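Local atomic coordinates of envelope glycoprotein (Bourbon virus, PDB entry 5ZKX), a protein that probably drives fusion of the viral envelope with the host membrane, as a gp64-type glycoprotein captured here in its trimeric postfusion form. Residues G94-S105 with H131-W141. Residues are numbered along the deposited sequence; the frame is centred on the assembly and turned at random.
Sequences GPEVQDAWSGDS and HFAHHTCNLSW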
ATOM      1  N   GLY A  94     -16.667  -6.640 -40.479  1.00 31.66           N
ATOM      2  CA  GLY A  94     -17.141  -7.308 -41.665  1.00 30.08           C
ATOM      3  C   GLY A  94     -18.182  -8.356 -41.331  1.00 30.01           C
ATOM      4  O   GLY A  94     -18.708  -8.406 -40.215  1.00 29.48           O
ATOM      5  N   PRO A  95     -18.496  -9.221 -42.291  1.00 22.70           N
ATOM      6  CA  PRO A  95     -19.575 -10.193 -42.102  1.00 24.35           C
ATOM      7  C   PRO A  95     -19.129 -11.482 -41.432  1.00 23.25           C
ATOM      8  O   PRO A  95     -17.974 -11.908 -41.518  1.00 22.02           O
ATOM      9  CB  PRO A  95     -20.030 -10.463 -43.542  1.00 19.44           C
ATOM     10  CG  PRO A  95     -18.764 -10.351 -44.327  1.00 20.65           C
ATOM     11  CD  PRO A  95     -17.946  -9.270 -43.657  1.00 22.23           C
ATOM     12  N   GLU A  96     -20.084 -12.115 -40.757  1.00 31.18           N
ATOM     13  CA  GLU A  96     -19.881 -13.428 -40.154  1.00 36.94           C
ATOM     14  C   GLU A  96     -20.146 -14.488 -41.216  1.00 36.61           C
ATOM     15  O   GLU A  96     -21.289 -14.680 -41.645  1.00 36.24           O
ATOM     16  CB  GLU A  96     -20.795 -13.617 -38.945  1.00 33.75           C
ATOM     17  CG  GLU A  96     -20.516 -14.876 -38.142  1.00 33.03           C
ATOM     18  CD  GLU A  96     -19.560 -14.635 -36.991  1.00 38.69           C
ATOM     19  OE1 GLU A  96     -19.458 -13.476 -36.537  1.00 40.46           O
ATOM     20  OE2 GLU A  96     -18.909 -15.600 -36.538  1.00 39.43           O
ATOM     21  N   VAL A  97     -19.091 -15.175 -41.642  1.00 40.01           N
ATOM     22  CA  VAL A  97     -19.164 -16.175 -42.698  1.00 36.92           C
ATOM     23  C   VAL A  97     -19.001 -17.551 -42.074  1.00 38.15           C
ATOM     24  O   VAL A  97     -18.016 -17.806 -41.369  1.00 38.02           O
ATOM     25  CB  VAL A  97     -18.090 -15.941 -43.770  1.00 41.74           C
ATOM     26  CG1 VAL A  97     -18.095 -17.090 -44.751  1.00 44.13           C
ATOM     27  CG2 VAL A  97     -18.306 -14.604 -44.465  1.00 39.59           C
ATOM     28  N   GLN A  98     -19.955 -18.439 -42.339  1.00 28.98           N
ATOM     29  CA  GLN A  98     -19.912 -19.787 -41.790  1.00 29.34           C
ATOM     30  C   GLN A  98     -20.327 -20.793 -42.850  1.00 31.96           C
ATOM     31  O   GLN A  98     -21.411 -20.675 -43.430  1.00 31.72           O
ATOM     32  CB  GLN A  98     -20.820 -19.916 -40.568  1.00 27.30           C
ATOM     33  CG  GLN A  98     -20.906 -21.333 -40.047  1.00 30.62           C
ATOM     34  CD  GLN A  98     -21.737 -21.444 -38.794  1.00 25.18           C
ATOM     35  OE1 GLN A  98     -22.487 -20.530 -38.450  1.00 37.12           O
ATOM     36  NE2 GLN A  98     -21.614 -22.569 -38.102  1.00 19.16           N
ATOM     37  N   ASP A  99     -19.465 -21.783 -43.087  1.00 35.61           N
ATOM     38  CA  ASP A  99     -19.748 -22.876 -44.018  1.00 36.44           C
ATOM     39  C   ASP A  99     -20.061 -22.355 -45.417  1.00 39.07           C
ATOM     40  O   ASP A  99     -20.968 -22.843 -46.094  1.00 40.25           O
ATOM     41  CB  ASP A  99     -20.885 -23.764 -43.505  1.00 34.09           C
ATOM     42  CG  ASP A  99     -20.843 -25.159 -44.098  1.00 37.47           C
ATOM     43  OD1 ASP A  99     -21.597 -26.032 -43.624  1.00 40.39           O
ATOM     44  OD2 ASP A  99     -20.049 -25.384 -45.035  1.00 40.01           O
ATOM     45  N   ALA A 100     -19.314 -21.347 -45.855  1.00 27.69           N
ATOM     46  CA  ALA A 100     -19.415 -20.848 -47.220  1.00 24.54           C
ATOM     47  C   ALA A 100     -18.445 -21.643 -48.081  1.00 31.98           C
ATOM     48  O   ALA A 100     -17.224 -21.503 -47.945  1.00 32.81           O
ATOM     49  CB  ALA A 100     -19.112 -19.354 -47.282  1.00 25.50           C
ATOM     50  N   TRP A 101     -18.979 -22.477 -48.970  1.00 39.61           N
ATOM     51  CA  TRP A 101     -18.131 -23.308 -49.802  1.00 38.81           C
ATOM     52  C   TRP A 101     -18.308 -22.924 -51.273  1.00 42.73           C
ATOM     53  O   TRP A 101     -18.913 -21.889 -51.588  1.00 43.16           O
ATOM     54  CB  TRP A 101     -18.361 -24.799 -49.514  1.00 37.75           C
ATOM     55  CG  TRP A 101     -19.760 -25.313 -49.573  1.00 41.24           C
ATOM     56  CD1 TRP A 101     -20.762 -25.090 -48.673  1.00 34.64           C
ATOM     57  CD2 TRP A 101     -20.300 -26.194 -50.564  1.00 41.08           C
ATOM     58  NE1 TRP A 101     -21.900 -25.761 -49.056  1.00 34.39           N
ATOM     59  CE2 TRP A 101     -21.641 -26.447 -50.214  1.00 41.09           C
ATOM     60  CE3 TRP A 101     -19.781 -26.785 -51.721  1.00 41.07           C
ATOM     61  CZ2 TRP A 101     -22.470 -27.262 -50.981  1.00 42.00           C
ATOM     62  CZ3 TRP A 101     -20.603 -27.592 -52.478  1.00 42.10           C
ATOM     63  CH2 TRP A 101     -21.933 -27.824 -52.107  1.00 42.13           C
ATOM     64  N   SER A 102     -17.823 -23.784 -52.170  1.00 61.33           N
ATOM     65  CA  SER A 102     -17.055 -23.414 -53.357  1.00 58.99           C
ATOM     66  C   SER A 102     -17.357 -22.039 -53.933  1.00 55.01           C
ATOM     67  O   SER A 102     -16.448 -21.211 -54.054  1.00 59.36           O
ATOM     68  CB  SER A 102     -17.293 -24.452 -54.452  1.00 62.41           C
ATOM     69  OG  SER A 102     -18.671 -24.534 -54.788  1.00 61.35           O
ATOM     70  N   GLY A 103     -18.615 -21.768 -54.274  1.00 37.89           N
ATOM     71  CA  GLY A 103     -18.940 -20.464 -54.828  1.00 38.88           C
ATOM     72  C   GLY A 103     -18.848 -19.362 -53.788  1.00 36.31           C
ATOM     73  O   GLY A 103     -18.157 -18.357 -53.981  1.00 37.66           O
ATOM     74  N   ASP A 104     -19.549 -19.532 -52.669  1.00 37.95           N
ATOM     75  CA  ASP A 104     -19.528 -18.523 -51.621  1.00 41.11           C
ATOM     76  C   ASP A 104     -18.206 -18.481 -50.869  1.00 44.09           C
ATOM     77  O   ASP A 104     -17.993 -17.544 -50.101  1.00 45.86           O
ATOM     78  CB  ASP A 104     -20.680 -18.771 -50.651  1.00 46.49           C
ATOM     79  CG  ASP A 104     -21.989 -19.032 -51.369  1.00 47.38           C
ATOM     80  OD1 ASP A 104     -22.682 -20.005 -51.000  1.00 44.68           O
ATOM     81  OD2 ASP A 104     -22.321 -18.270 -52.302  1.00 38.78           O
ATOM     82  N   SER A 105     -17.319 -19.462 -51.064  1.00 50.92           N
ATOM     83  CA  SER A 105     -16.022 -19.429 -50.396  1.00 48.67           C
ATOM     84  C   SER A 105     -15.154 -18.278 -50.879  1.00 49.42           C
ATOM     85  O   SER A 105     -14.165 -17.945 -50.218  1.00 49.84           O
ATOM     86  CB  SER A 105     -15.279 -20.749 -50.601  1.00 51.11           C
ATOM     87  OG  SER A 105     -14.747 -20.826 -51.911  1.00 49.93           O
ATOM     88  N   HIS A 131     -16.103 -30.368 -47.859  1.00 31.72           N
ATOM     89  CA  HIS A 131     -16.709 -30.246 -49.182  1.00 30.51           C
ATOM     90  C   HIS A 131     -15.654 -30.651 -50.206  1.00 33.12           C
ATOM     91  O   HIS A 131     -14.746 -29.873 -50.513  1.00 39.01           O
ATOM     92  CB  HIS A 131     -17.230 -28.834 -49.421  1.00 30.70           C
ATOM     93  CG  HIS A 131     -18.360 -28.454 -48.516  1.00 35.35           C
ATOM     94  ND1 HIS A 131     -19.629 -28.975 -48.654  1.00 34.38           N
ATOM     95  CD2 HIS A 131     -18.408 -27.622 -47.449  1.00 34.75           C
ATOM     96  CE1 HIS A 131     -20.412 -28.472 -47.717  1.00 33.56           C
ATOM     97  NE2 HIS A 131     -19.696 -27.650 -46.972  1.00 33.04           N
ATOM     98  N   PHE A 132     -15.781 -31.868 -50.729  1.00 32.88           N
ATOM     99  CA  PHE A 132     -14.732 -32.433 -51.563  1.00 31.69           C
ATOM    100  C   PHE A 132     -14.643 -31.714 -52.904  1.00 31.30           C
ATOM    101  O   PHE A 132     -15.657 -31.311 -53.480  1.00 30.66           O
ATOM    102  CB  PHE A 132     -14.970 -33.923 -51.787  1.00 35.63           C
ATOM    103  CG  PHE A 132     -13.841 -34.604 -52.494  1.00 33.34           C
ATOM    104  CD1 PHE A 132     -12.685 -34.936 -51.814  1.00 32.32           C
ATOM    105  CD2 PHE A 132     -13.926 -34.889 -53.845  1.00 32.75           C
ATOM    106  CE1 PHE A 132     -11.638 -35.554 -52.463  1.00 32.51           C
ATOM    107  CE2 PHE A 132     -12.883 -35.508 -54.500  1.00 40.91           C
ATOM    108  CZ  PHE A 132     -11.735 -35.840 -53.807  1.00 37.59           C
ATOM    109  N   ALA A 133     -13.412 -31.566 -53.396  1.00 29.99           N
ATOM    110  CA  ALA A 133     -13.095 -30.843 -54.627  1.00 37.46           C
ATOM    111  C   ALA A 133     -13.492 -29.375 -54.552  1.00 39.88           C
ATOM    112  O   ALA A 133     -13.629 -28.714 -55.585  1.00 40.66           O
ATOM    113  CB  ALA A 133     -13.742 -31.502 -55.851  1.00 35.97           C
ATOM    114  N   HIS A 134     -13.655 -28.842 -53.342  1.00 50.05           N
ATOM    115  CA  HIS A 134     -14.172 -27.495 -53.160  1.00 44.41           C
ATOM    116  C   HIS A 134     -13.441 -26.798 -52.023  1.00 42.91           C
ATOM    117  O   HIS A 134     -12.848 -27.436 -51.148  1.00 42.57           O
ATOM    118  CB  HIS A 134     -15.674 -27.518 -52.872  1.00 44.91           C
ATOM    119  CG  HIS A 134     -16.512 -27.788 -54.079  1.00 49.78           C
ATOM    120  ND1 HIS A 134     -16.055 -27.576 -55.362  1.00 48.43           N
ATOM    121  CD2 HIS A 134     -17.776 -28.255 -54.201  1.00 48.12           C
ATOM    122  CE1 HIS A 134     -17.004 -27.896 -56.222  1.00 48.74           C
ATOM    123  NE2 HIS A 134     -18.058 -28.313 -55.544  1.00 50.10           N
ATOM    124  N   HIS A 135     -13.502 -25.468 -52.049  1.00 28.64           N
ATOM    125  CA  HIS A 135     -12.999 -24.630 -50.971  1.00 26.83           C
ATOM    126  C   HIS A 135     -14.103 -24.357 -49.958  1.00 30.26           C
ATOM    127  O   HIS A 135     -15.290 -24.380 -50.286  1.00 30.31           O
ATOM    128  CB  HIS A 135     -12.470 -23.301 -51.510  1.00 25.47           C
ATOM    129  CG  HIS A 135     -11.184 -23.421 -52.264  1.00 26.39           C
ATOM    130  ND1 HIS A 135      -9.953 -23.404 -51.645  1.00 23.61           N
ATOM    131  CD2 HIS A 135     -10.937 -23.552 -53.589  1.00 28.41           C
ATOM    132  CE1 HIS A 135      -9.003 -23.523 -52.555  1.00 26.93           C
ATOM    133  NE2 HIS A 135      -9.574 -23.614 -53.743  1.00 30.77           N
ATOM    134  N   THR A 136     -13.698 -24.089 -48.718  1.00 32.61           N
ATOM    135  CA  THR A 136     -14.622 -23.723 -47.653  1.00 30.95           C
ATOM    136  C   THR A 136     -14.099 -22.481 -46.948  1.00 30.69           C
ATOM    137  O   THR A 136     -12.888 -22.323 -46.765  1.00 24.64           O
ATOM    138  CB  THR A 136     -14.810 -24.863 -46.639  1.00 31.40           C
ATOM    139  OG1 THR A 136     -15.109 -26.078 -47.338  1.00 29.89           O
ATOM    140  CG2 THR A 136     -15.957 -24.548 -45.682  1.00 32.61           C
ATOM    141  N   CYS A 137     -15.013 -21.595 -46.561  1.00 34.13           N
ATOM    142  CA  CYS A 137     -14.639 -20.345 -45.917  1.00 32.22           C
ATOM    143  C   CYS A 137     -15.364 -20.207 -44.590  1.00 31.58           C
ATOM    144  O   CYS A 137     -16.573 -20.452 -44.502  1.00 28.67           O
ATOM    145  CB  CYS A 137     -14.946 -19.136 -46.808  1.00 30.05           C
ATOM    146  SG  CYS A 137     -14.502 -17.534 -46.064  1.00 35.97           S
ATOM    147  N   ASN A 138     -14.614 -19.827 -43.560  1.00 31.95           N
ATOM    148  CA  ASN A 138     -15.155 -19.420 -42.274  1.00 27.29           C
ATOM    149  C   ASN A 138     -14.514 -18.098 -41.883  1.00 25.35           C
ATOM    150  O   ASN A 138     -13.297 -17.929 -42.007  1.00 22.33           O
ATOM    151  CB  ASN A 138     -14.899 -20.468 -41.184  1.00 26.92           C
ATOM    152  CG  ASN A 138     -15.830 -21.655 -41.283  1.00 26.24           C
ATOM    153  OD1 ASN A 138     -16.984 -21.593 -40.855  1.00 29.14           O
ATOM    154  ND2 ASN A 138     -15.332 -22.748 -41.845  1.00 27.66           N
ATOM    155  N   LEU A 139     -15.337 -17.168 -41.407  1.00 31.00           N
ATOM    156  CA  LEU A 139     -14.878 -15.831 -41.043  1.00 30.84           C
ATOM    157  C   LEU A 139     -15.661 -15.360 -39.825  1.00 28.61           C
ATOM    158  O   LEU A 139     -16.894 -15.330 -39.856  1.00 27.26           O
ATOM    159  CB  LEU A 139     -15.054 -14.860 -42.212  1.00 28.67           C
ATOM    160  CG  LEU A 139     -14.386 -13.490 -42.129  1.00 34.07           C
ATOM    161  CD1 LEU A 139     -12.875 -13.633 -42.146  1.00 34.67           C
ATOM    162  CD2 LEU A 139     -14.854 -12.599 -43.269  1.00 34.62           C
ATOM    163  N   SER A 140     -14.945 -14.999 -38.757  1.00 22.00           N
ATOM    164  CA  SER A 140     -15.543 -14.526 -37.515  1.00 21.00           C
ATOM    165  C   SER A 140     -14.809 -13.283 -37.034  1.00 21.76           C
ATOM    166  O   SER A 140     -13.577 -13.233 -37.064  1.00 24.24           O
ATOM    167  CB  SER A 140     -15.499 -15.607 -36.435  1.00 21.03           C
ATOM    168  OG  SER A 140     -16.447 -15.352 -35.415  1.00 27.14           O
ATOM    169  N   TRP A 141     -15.565 -12.288 -36.579  1.00 26.64           N
ATOM    170  CA  TRP A 141     -15.019 -10.983 -36.230  1.00 26.63           C
ATOM    171  C   TRP A 141     -15.118 -10.724 -34.733  1.00 23.22           C
ATOM    172  O   TRP A 141     -15.974 -11.278 -34.038  1.00 22.26           O
ATOM    173  CB  TRP A 141     -15.747  -9.862 -36.981  1.00 24.94           C
ATOM    174  CG  TRP A 141     -15.458  -9.834 -38.443  1.00 26.48           C
ATOM    175  CD1 TRP A 141     -16.029 -10.613 -39.406  1.00 24.75           C
ATOM    176  CD2 TRP A 141     -14.524  -8.982 -39.117  1.00 24.71           C
ATOM    177  NE1 TRP A 141     -15.507 -10.301 -40.637  1.00 25.61           N
ATOM    178  CE2 TRP A 141     -14.581  -9.302 -40.487  1.00 24.30           C
ATOM    179  CE3 TRP A 141     -13.645  -7.980 -38.694  1.00 24.89           C
ATOM    180  CZ2 TRP A 141     -13.794  -8.656 -41.437  1.00 25.14           C
ATOM    181  CZ3 TRP A 141     -12.863  -7.340 -39.639  1.00 24.92           C
ATOM    182  CH2 TRP A 141     -12.943  -7.681 -40.993  1.00 25.83           C
TER
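With CG of Trp-101 wedged between its backbone N and carbonyl carbon (chi1 53°) and CG of His-131 anti to its own carbonyl carbon (chi1 -65°), the two rings lie flat on one another. The imidazole stacks on the five-membered ring of the indole, centroids 3.4 Å apart and planes 5° from parallel. Asp-99 fixes the rotation of that imidazole: NE2 of His-131 donates, close to its ring plane, to the syn lone pair of OD2 of Asp-99 at 3.0 Å. His-134 sets CD2 against the indole edge, 3.4 Å from CZ3 of Trp-101, while CB of Ser-102 covers one face of the His-134 imidazole.

Beyond the cluster the backbones pair antiparallel, Val-97 with Leu-139 and Ala-100 with Cys-137, the register slipping by one residue at a beta bulge. There Asp-99 N makes a weak bond to OD1 of Asn-138 (3.3 Å), whose amide ND2 is held by Asn-128. CB of Val-97 meets CB of Leu-139 at 3.6 Å, beside the Cys-137–Cys-108 disulfide. Farther along, OG of Ser-140 donates to OE2 of Glu-96 (2.7 Å), an oxygen also salt-bridged to Arg-126, and Gly-94 lies over the Trp-141 indole.

Strand 134-148 pairs with this irregular segment on one side and with strand 44-58 on the other, within an antiparallel sheet of a gp64-like, probably class III, fusion protein. Accepting from His-131, the Asp-99 carboxylate would probably raise the histidine's proton affinity, and a protonated imidazole would still sit well on the indole face.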